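PDB 1NF2: phosphatase from Thermotoga maritima, which probably acts as a magnesium-dependent phosphatase of the haloacid dehalogenase-like (HAD) hydrolase family. Local coordinates for residues R43-T48 with I69-E74; G76-E81 with L195-E200; V210-N215 with S255-R260. All coordinates share one frame; numbering follows the deposited sequence.

All three contacts set a helix against the eight-stranded sheet of the HAD core. Contacts 1 and 3 are buried, whereas contact 2 lies at the surface, on the outermost strand 76-80. Contacts 1 and 2 are neighbours: strands 69-72 and 76-80 pair through Val-70, whose O accepts a probable hydrogen bond from Ile-78 N at 2.9 Å. Contact 2 also reaches contact 3, since Leu-195 rests on Val-211. No hydrogen bond crosses any of the three. Contact 1 is mainly aliphatic, contact 2 turns on a phenylalanine reaching out from a helix, and contact 3 on one reaching out from a strand that runs into the magnesium site.

Contact 1 of 3, residues R43-T48 with I69-E74; sequences RMLVST and IVYLPE
Leu-45, in the first turn of helix 45-55, presses its branch point onto Ile-69 of strand 69-72, with CG of Leu-45 3.9 Å from CG2 of Ile-69. The two side chains cross at about a right angle, and both residues are buried. This is the close part of the contact. CG of Leu-45 lies anti to the backbone N (chi1 -157°), which carries it out to meet CG2 of Ile-69, while the two methyls lie on the Tyr-71 side. There, two residues along the strand, the fit is slacker: CD2 of Leu-45 stands 4.3 Å from CB of Tyr-71, and CD1 approaches the Tyr-71 ring obliquely. Tyr-71 is partly exposed and forms the looser side of the contact; its OH is hydrogen-bonded to Thr-59 OG1. In the layered alpha/beta core of the HAD fold, strand 69-72 is shared between two helices: Ile-69 and Tyr-71 face helix 45-55, whereas Val-70 and Leu-72 pack on helix 191-202. Met-44 is the N-cap residue, and its O takes two bonds from Thr-48, from OG1 at 2.8 Å and from N at 3.1 Å, reaching it from opposite faces of the carbonyl plane. Next to it, Arg-43 forms a salt bridge with the magnesium ligand Asp-10, and Leu-45 N donates to Asp-108, in a loop between strands of the second, six-stranded sheet.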
# COMPACT_ATOMS: atom_id res chain seq x y z
N ARG A 43 1.76 2.47 0.52
CA ARG A 43 3.04 3.11 0.84
C ARG A 43 4.11 2.08 1.22
O ARG A 43 3.81 0.90 1.41
CB ARG A 43 2.86 4.12 1.98
CG ARG A 43 1.66 5.06 1.79
CD ARG A 43 1.51 6.07 2.92
NE ARG A 43 2.30 7.27 2.68
CZ ARG A 43 1.82 8.40 2.16
NH1 ARG A 43 0.54 8.49 1.82
NH2 ARG A 43 2.63 9.43 1.97
N MET A 44 5.36 2.54 1.30
CA MET A 44 6.50 1.68 1.66
C MET A 44 6.26 1.07 3.05
O MET A 44 5.44 1.57 3.82
CB MET A 44 7.80 2.50 1.67
CG MET A 44 8.20 3.15 0.33
SD MET A 44 9.69 4.21 0.43
CE MET A 44 10.82 3.05 0.87
N LEU A 45 6.98 0.00 3.37
CA LEU A 45 6.82 -0.64 4.68
C LEU A 45 7.28 0.30 5.79
O LEU A 45 6.60 0.45 6.81
CB LEU A 45 7.64 -1.93 4.74
CG LEU A 45 7.28 -3.06 5.73
CD1 LEU A 45 8.56 -3.55 6.39
CD2 LEU A 45 6.29 -2.61 6.78
N VAL A 46 8.44 0.92 5.60
CA VAL A 46 8.97 1.84 6.59
C VAL A 46 8.04 3.01 6.85
O VAL A 46 7.85 3.42 8.00
CB VAL A 46 10.35 2.40 6.18
CG1 VAL A 46 11.42 1.37 6.44
CG2 VAL A 46 10.34 2.81 4.72
N SER A 47 7.46 3.56 5.79
CA SER A 47 6.54 4.68 5.93
C SER A 47 5.33 4.27 6.76
O SER A 47 4.84 5.04 7.59
CB SER A 47 6.07 5.17 4.56
OG SER A 47 7.17 5.56 3.74
N THR A 48 4.86 3.06 6.52
CA THR A 48 3.69 2.55 7.22
C THR A 48 4.01 2.26 8.69
O THR A 48 3.24 2.63 9.58
CB THR A 48 3.15 1.27 6.52
OG1 THR A 48 2.94 1.55 5.13
CG2 THR A 48 1.83 0.82 7.15
N ILE A 69 4.01 -6.76 0.46
CA ILE A 69 4.62 -7.08 1.74
C ILE A 69 3.62 -7.31 2.87
O ILE A 69 2.67 -6.54 3.03
CB ILE A 69 5.61 -5.98 2.17
CG1 ILE A 69 6.86 -6.06 1.27
CG2 ILE A 69 5.99 -6.14 3.64
CD1 ILE A 69 8.00 -5.18 1.72
N VAL A 70 3.83 -8.38 3.62
CA VAL A 70 3.01 -8.69 4.79
C VAL A 70 4.01 -8.79 5.93
O VAL A 70 4.95 -9.59 5.89
CB VAL A 70 2.25 -10.03 4.64
CG1 VAL A 70 1.49 -10.35 5.93
CG2 VAL A 70 1.27 -9.95 3.48
N TYR A 71 3.82 -7.96 6.95
CA TYR A 71 4.71 -7.92 8.10
C TYR A 71 4.02 -8.21 9.42
O TYR A 71 2.88 -7.78 9.65
CB TYR A 71 5.38 -6.54 8.13
CG TYR A 71 5.92 -6.10 9.47
CD1 TYR A 71 5.07 -5.67 10.49
CD2 TYR A 71 7.30 -6.08 9.71
CE1 TYR A 71 5.56 -5.23 11.72
CE2 TYR A 71 7.81 -5.63 10.93
CZ TYR A 71 6.93 -5.21 11.93
OH TYR A 71 7.43 -4.76 13.13
N LEU A 72 4.70 -8.95 10.29
CA LEU A 72 4.21 -9.28 11.63
C LEU A 72 5.22 -8.73 12.63
O LEU A 72 6.42 -8.96 12.49
CB LEU A 72 4.08 -10.80 11.83
CG LEU A 72 2.91 -11.49 11.13
CD1 LEU A 72 2.85 -12.96 11.53
CD2 LEU A 72 1.62 -10.79 11.51
N PRO A 73 4.74 -7.99 13.64
CA PRO A 73 5.59 -7.40 14.68
C PRO A 73 6.66 -8.34 15.21
O PRO A 73 7.79 -7.92 15.49
CB PRO A 73 4.59 -6.99 15.75
CG PRO A 73 3.37 -6.62 14.94
CD PRO A 73 3.31 -7.75 13.94
N GLU A 74 6.32 -9.61 15.35
CA GLU A 74 7.26 -10.59 15.88
C GLU A 74 8.14 -11.29 14.83
O GLU A 74 9.36 -11.29 14.95
CB GLU A 74 6.51 -11.64 16.71
CG GLU A 74 5.56 -12.57 15.93
CD GLU A 74 4.24 -11.91 15.53
OE1 GLU A 74 3.32 -12.66 15.12
OE2 GLU A 74 4.11 -10.67 15.63

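Contact 2 of 3, residues G76-E81 with L195-E200; sequences GVILNE and LRFLRE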
# COMPACT_ATOMS: atom_id res chain seq x y z
N GLY A 76 8.35 -10.49 11.51
CA GLY A 76 8.92 -9.58 10.53
C GLY A 76 8.18 -9.82 9.23
O GLY A 76 6.98 -10.12 9.25
N VAL A 77 8.87 -9.70 8.10
CA VAL A 77 8.25 -9.91 6.80
C VAL A 77 8.06 -11.40 6.51
O VAL A 77 9.02 -12.16 6.51
CB VAL A 77 9.11 -9.29 5.67
CG1 VAL A 77 8.50 -9.62 4.30
CG2 VAL A 77 9.19 -7.78 5.86
N ILE A 78 6.81 -11.81 6.30
CA ILE A 78 6.51 -13.21 6.01
C ILE A 78 6.01 -13.40 4.58
O ILE A 78 5.76 -14.52 4.14
CB ILE A 78 5.46 -13.80 7.00
CG1 ILE A 78 4.14 -13.01 6.94
CG2 ILE A 78 6.06 -13.86 8.40
CD1 ILE A 78 4.13 -11.70 7.69
N LEU A 79 5.85 -12.29 3.87
CA LEU A 79 5.45 -12.31 2.46
C LEU A 79 6.20 -11.14 1.83
O LEU A 79 6.06 -9.99 2.26
CB LEU A 79 3.95 -12.09 2.28
CG LEU A 79 3.55 -12.18 0.80
CD1 LEU A 79 3.77 -13.61 0.30
CD2 LEU A 79 2.10 -11.77 0.60
N ASN A 80 7.02 -11.45 0.83
CA ASN A 80 7.80 -10.42 0.17
C ASN A 80 7.76 -10.62 -1.35
O ASN A 80 8.67 -11.23 -1.93
CB ASN A 80 9.24 -10.47 0.69
CG ASN A 80 10.07 -9.29 0.23
OD1 ASN A 80 11.25 -9.19 0.55
ND2 ASN A 80 9.45 -8.37 -0.50
N GLU A 81 6.71 -10.12 -1.97
CA GLU A 81 6.51 -10.22 -3.42
C GLU A 81 7.38 -9.19 -4.14
O GLU A 81 7.41 -8.02 -3.75
CB GLU A 81 5.05 -9.97 -3.77
CG GLU A 81 4.07 -11.01 -3.24
CD GLU A 81 4.05 -12.30 -4.05
OE1 GLU A 81 3.03 -13.02 -4.00
OE2 GLU A 81 5.06 -12.60 -4.74
N LEU A 195 -4.24 -9.97 2.49
CA LEU A 195 -5.08 -10.16 3.68
C LEU A 195 -5.50 -11.61 3.83
O LEU A 195 -5.55 -12.13 4.95
CB LEU A 195 -6.33 -9.27 3.64
CG LEU A 195 -7.28 -9.43 4.85
CD1 LEU A 195 -6.49 -9.19 6.14
CD2 LEU A 195 -8.45 -8.47 4.76
N ARG A 196 -5.80 -12.27 2.72
CA ARG A 196 -6.19 -13.67 2.75
C ARG A 196 -5.04 -14.52 3.28
O ARG A 196 -5.24 -15.45 4.05
CB ARG A 196 -6.57 -14.16 1.35
CG ARG A 196 -7.26 -15.51 1.36
CD ARG A 196 -7.07 -16.23 0.05
NE ARG A 196 -7.69 -15.56 -1.08
CZ ARG A 196 -7.24 -15.63 -2.33
NH1 ARG A 196 -6.15 -16.34 -2.60
NH2 ARG A 196 -7.87 -15.00 -3.31
N PHE A 197 -3.83 -14.17 2.86
CA PHE A 197 -2.61 -14.86 3.27
C PHE A 197 -2.40 -14.69 4.78
O PHE A 197 -2.07 -15.64 5.50
CB PHE A 197 -1.42 -14.27 2.52
CG PHE A 197 -0.09 -14.87 2.90
CD1 PHE A 197 0.38 -16.01 2.25
CD2 PHE A 197 0.68 -14.30 3.90
CE1 PHE A 197 1.60 -16.57 2.61
CE2 PHE A 197 1.91 -14.85 4.27
CZ PHE A 197 2.37 -15.99 3.62
N LEU A 198 -2.58 -13.46 5.24
CA LEU A 198 -2.42 -13.13 6.65
C LEU A 198 -3.44 -13.93 7.47
O LEU A 198 -3.12 -14.45 8.55
CB LEU A 198 -2.66 -11.64 6.85
CG LEU A 198 -2.60 -11.13 8.29
CD1 LEU A 198 -1.23 -11.45 8.91
CD2 LEU A 198 -2.86 -9.65 8.29
N ARG A 199 -4.65 -14.04 6.94
CA ARG A 199 -5.74 -14.77 7.57
C ARG A 199 -5.38 -16.25 7.78
O ARG A 199 -5.60 -16.82 8.85
CB ARG A 199 -6.98 -14.66 6.70
CG ARG A 199 -8.28 -14.79 7.44
CD ARG A 199 -9.44 -14.56 6.51
NE ARG A 199 -9.58 -15.66 5.56
CZ ARG A 199 -10.25 -15.56 4.42
NH1 ARG A 199 -10.84 -14.42 4.10
NH2 ARG A 199 -10.33 -16.60 3.60
N GLU A 200 -4.84 -16.87 6.74
CA GLU A 200 -4.44 -18.27 6.81
C GLU A 200 -3.34 -18.45 7.86
O GLU A 200 -3.36 -19.39 8.66
CB GLU A 200 -3.92 -18.73 5.45
CG GLU A 200 -4.79 -19.79 4.81
CD GLU A 200 -4.76 -21.08 5.59
OE1 GLU A 200 -5.64 -21.93 5.36
OE2 GLU A 200 -3.85 -21.24 6.42
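Phe-197 reaches out from helix 191-202 and overlaps Leu-79, whose CD1 lies over one face of the ring, 4.3 Å above the plane and displaced toward the rim. The inner part of the leucine closes on the same ring, CB of Leu-79 being 4.0 Å from CE2 of Phe-197. Ile-78 comes from another direction: its CG1 meets the edge of the ring in plane, 3.9 Å from CE2 of Phe-197. The carbonyl oxygen of Ile-78 also stands close, 3.7 Å from CZ of Phe-197, but at an oblique angle and without a hydrogen bond. The closest approaches from the strand fall on CE2 and CZ. Phe-197 gets there by extending CG anti to its backbone N (chi1 178°), which carries the ring toward the strand. For Ile-78, a chi1 of 59° tucks CG1 between the backbone N and the carbonyl carbon, where it can meet the ring edge.

All three residues are partly exposed, and the ring bridges helix and strand at the protein surface, where the nearest CA atoms, those of Leu-79 and Phe-197, are 8.5 Å apart. Deeper in, Leu-198 of the same helix packs on Leu-72 and Leu-195 on Val-211. Arg-199, partly exposed, is held by a salt bridge to Glu-224. Two consecutive residues of 76-81 can face one helix because Ile-78 and Leu-79 both lie opposite Val-70 of the neighbouring antiparallel strand. That is a classic beta bulge, here in the outermost strand of the HAD core sheet and bearing on the helix that packs across its face.

Contact 3 of 3, residues V210-N215 with S255-R260; sequences VVFGDN and SYVLER
Phe-212 of strand 209-213 turns the edge of its ring to Val-257 and Leu-258 of helix 253-258, and this apolar packing makes up the contact. CE1 of Phe-212 is 4.2 Å from CB of Val-257, which lies near the ring plane. Beside it, CZ of Phe-212 comes 4.3 Å from CD1 of Leu-258, and the backbone N of Leu-258 is likewise at the ring edge. A chi1 of -71° sets CG of Phe-212 beside its own backbone N, with the ring carried out toward the helix. Around this meeting Leu-258 also packs on Ile-28 and Leu-31 of helix 22-31, and aromatic contact is added by Phe-7 of strand 4-8, whose ring meets that of Phe-212 with the planes at about 25°.

Hydrogen bonds do not cross between the segments but hold each end in place. In 255-260, Ser-255 OG is bonded to Asp-24 and Asn-27, and Glu-259 OE2 to Asn-27, while at the end of the strand the backbone N atoms of Asp-214 and Asn-215 both donate to Asp-218 OD1.

Metal binding comes next: two residues after Phe-212, Asp-214 ligates magnesium together with Asp-8 and Asp-10, and the side chain of Phe-212 is about 10 Å from the ion. Strand 209-213 thus runs from the packing of Phe-212 into the GDxxxD sequence from Gly-213 to Asp-218, the metal-binding motif IV of HAD phosphatases.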
# COMPACT_ATOMS: atom_id res chain seq x y z
N VAL A 210 -13.30 -6.91 10.09
CA VAL A 210 -13.91 -5.70 9.55
C VAL A 210 -12.82 -4.95 8.78
O VAL A 210 -11.67 -4.90 9.23
CB VAL A 210 -14.40 -4.74 10.67
CG1 VAL A 210 -15.22 -3.60 10.06
CG2 VAL A 210 -15.22 -5.49 11.67
N VAL A 211 -13.16 -4.38 7.63
CA VAL A 211 -12.20 -3.62 6.84
C VAL A 211 -12.77 -2.24 6.51
O VAL A 211 -13.95 -2.11 6.17
CB VAL A 211 -11.82 -4.32 5.49
CG1 VAL A 211 -11.13 -5.64 5.77
CG2 VAL A 211 -13.06 -4.57 4.67
N PHE A 212 -11.94 -1.21 6.65
CA PHE A 212 -12.32 0.16 6.33
C PHE A 212 -11.49 0.54 5.11
O PHE A 212 -10.27 0.35 5.11
CB PHE A 212 -11.98 1.12 7.48
CG PHE A 212 -12.85 0.96 8.71
CD1 PHE A 212 -13.86 1.87 8.98
CD2 PHE A 212 -12.63 -0.07 9.60
CE1 PHE A 212 -14.64 1.76 10.13
CE2 PHE A 212 -13.41 -0.20 10.75
CZ PHE A 212 -14.41 0.72 11.02
N GLY A 213 -12.14 1.07 4.08
CA GLY A 213 -11.43 1.46 2.89
C GLY A 213 -12.12 2.58 2.12
O GLY A 213 -13.20 3.04 2.50
N ASP A 214 -11.48 3.01 1.04
CA ASP A 214 -12.00 4.07 0.20
C ASP A 214 -11.61 3.83 -1.26
O ASP A 214 -12.15 4.46 -2.17
CB ASP A 214 -11.42 5.41 0.64
CG ASP A 214 -9.97 5.58 0.21
OD1 ASP A 214 -9.55 6.74 -0.03
OD2 ASP A 214 -9.24 4.56 0.10
N ASN A 215 -10.67 2.90 -1.44
CA ASN A 215 -10.05 2.54 -2.73
C ASN A 215 -10.48 1.37 -3.59
O ASN A 215 -11.17 0.45 -3.16
CB ASN A 215 -8.54 2.32 -2.52
CG ASN A 215 -7.76 3.57 -2.69
OD1 ASN A 215 -6.53 3.58 -2.54
ND2 ASN A 215 -8.45 4.66 -3.02
N SER A 255 -13.95 6.19 13.60
CA SER A 255 -14.50 6.14 14.96
C SER A 255 -16.02 6.06 14.95
O SER A 255 -16.62 5.30 15.70
CB SER A 255 -14.10 7.39 15.75
OG SER A 255 -12.74 7.36 16.15
N TYR A 256 -16.64 6.86 14.08
CA TYR A 256 -18.09 6.91 14.00
C TYR A 256 -18.76 5.54 13.89
O TYR A 256 -19.81 5.32 14.48
CB TYR A 256 -18.50 7.81 12.83
CG TYR A 256 -19.95 8.22 12.84
CD1 TYR A 256 -20.93 7.45 12.22
CD2 TYR A 256 -20.35 9.40 13.48
CE1 TYR A 256 -22.27 7.83 12.23
CE2 TYR A 256 -21.69 9.79 13.50
CZ TYR A 256 -22.64 9.00 12.87
OH TYR A 256 -23.97 9.38 12.89
N VAL A 257 -18.15 4.63 13.14
CA VAL A 257 -18.71 3.29 12.98
C VAL A 257 -18.03 2.32 13.95
O VAL A 257 -18.67 1.42 14.51
CB VAL A 257 -18.52 2.76 11.53
CG1 VAL A 257 -18.73 1.24 11.49
CG2 VAL A 257 -19.51 3.44 10.61
N LEU A 258 -16.74 2.51 14.15
CA LEU A 258 -15.96 1.66 15.03
C LEU A 258 -16.56 1.57 16.43
O LEU A 258 -16.58 0.50 17.04
CB LEU A 258 -14.53 2.18 15.10
CG LEU A 258 -13.47 1.31 15.77
CD1 LEU A 258 -13.47 -0.10 15.17
CD2 LEU A 258 -12.12 1.98 15.59
N GLU A 259 -17.07 2.69 16.94
CA GLU A 259 -17.65 2.70 18.27
C GLU A 259 -18.97 1.94 18.38
O GLU A 259 -19.39 1.60 19.49
CB GLU A 259 -17.87 4.14 18.74
CG GLU A 259 -16.65 5.01 18.64
CD GLU A 259 -16.87 6.39 19.23
OE1 GLU A 259 -17.94 6.97 18.98
OE2 GLU A 259 -15.96 6.89 19.93
N ARG A 260 -19.62 1.67 17.26
CA ARG A 260 -20.91 0.97 17.30
C ARG A 260 -20.85 -0.53 16.95
O ARG A 260 -21.83 -1.26 17.16
CB ARG A 260 -21.91 1.65 16.36
CG ARG A 260 -22.06 3.17 16.52
CD ARG A 260 -22.13 3.63 18.00
NE ARG A 260 -23.17 2.97 18.78
CZ ARG A 260 -23.41 3.23 20.07
NH1 ARG A 260 -22.69 4.15 20.71
NH2 ARG A 260 -24.37 2.58 20.72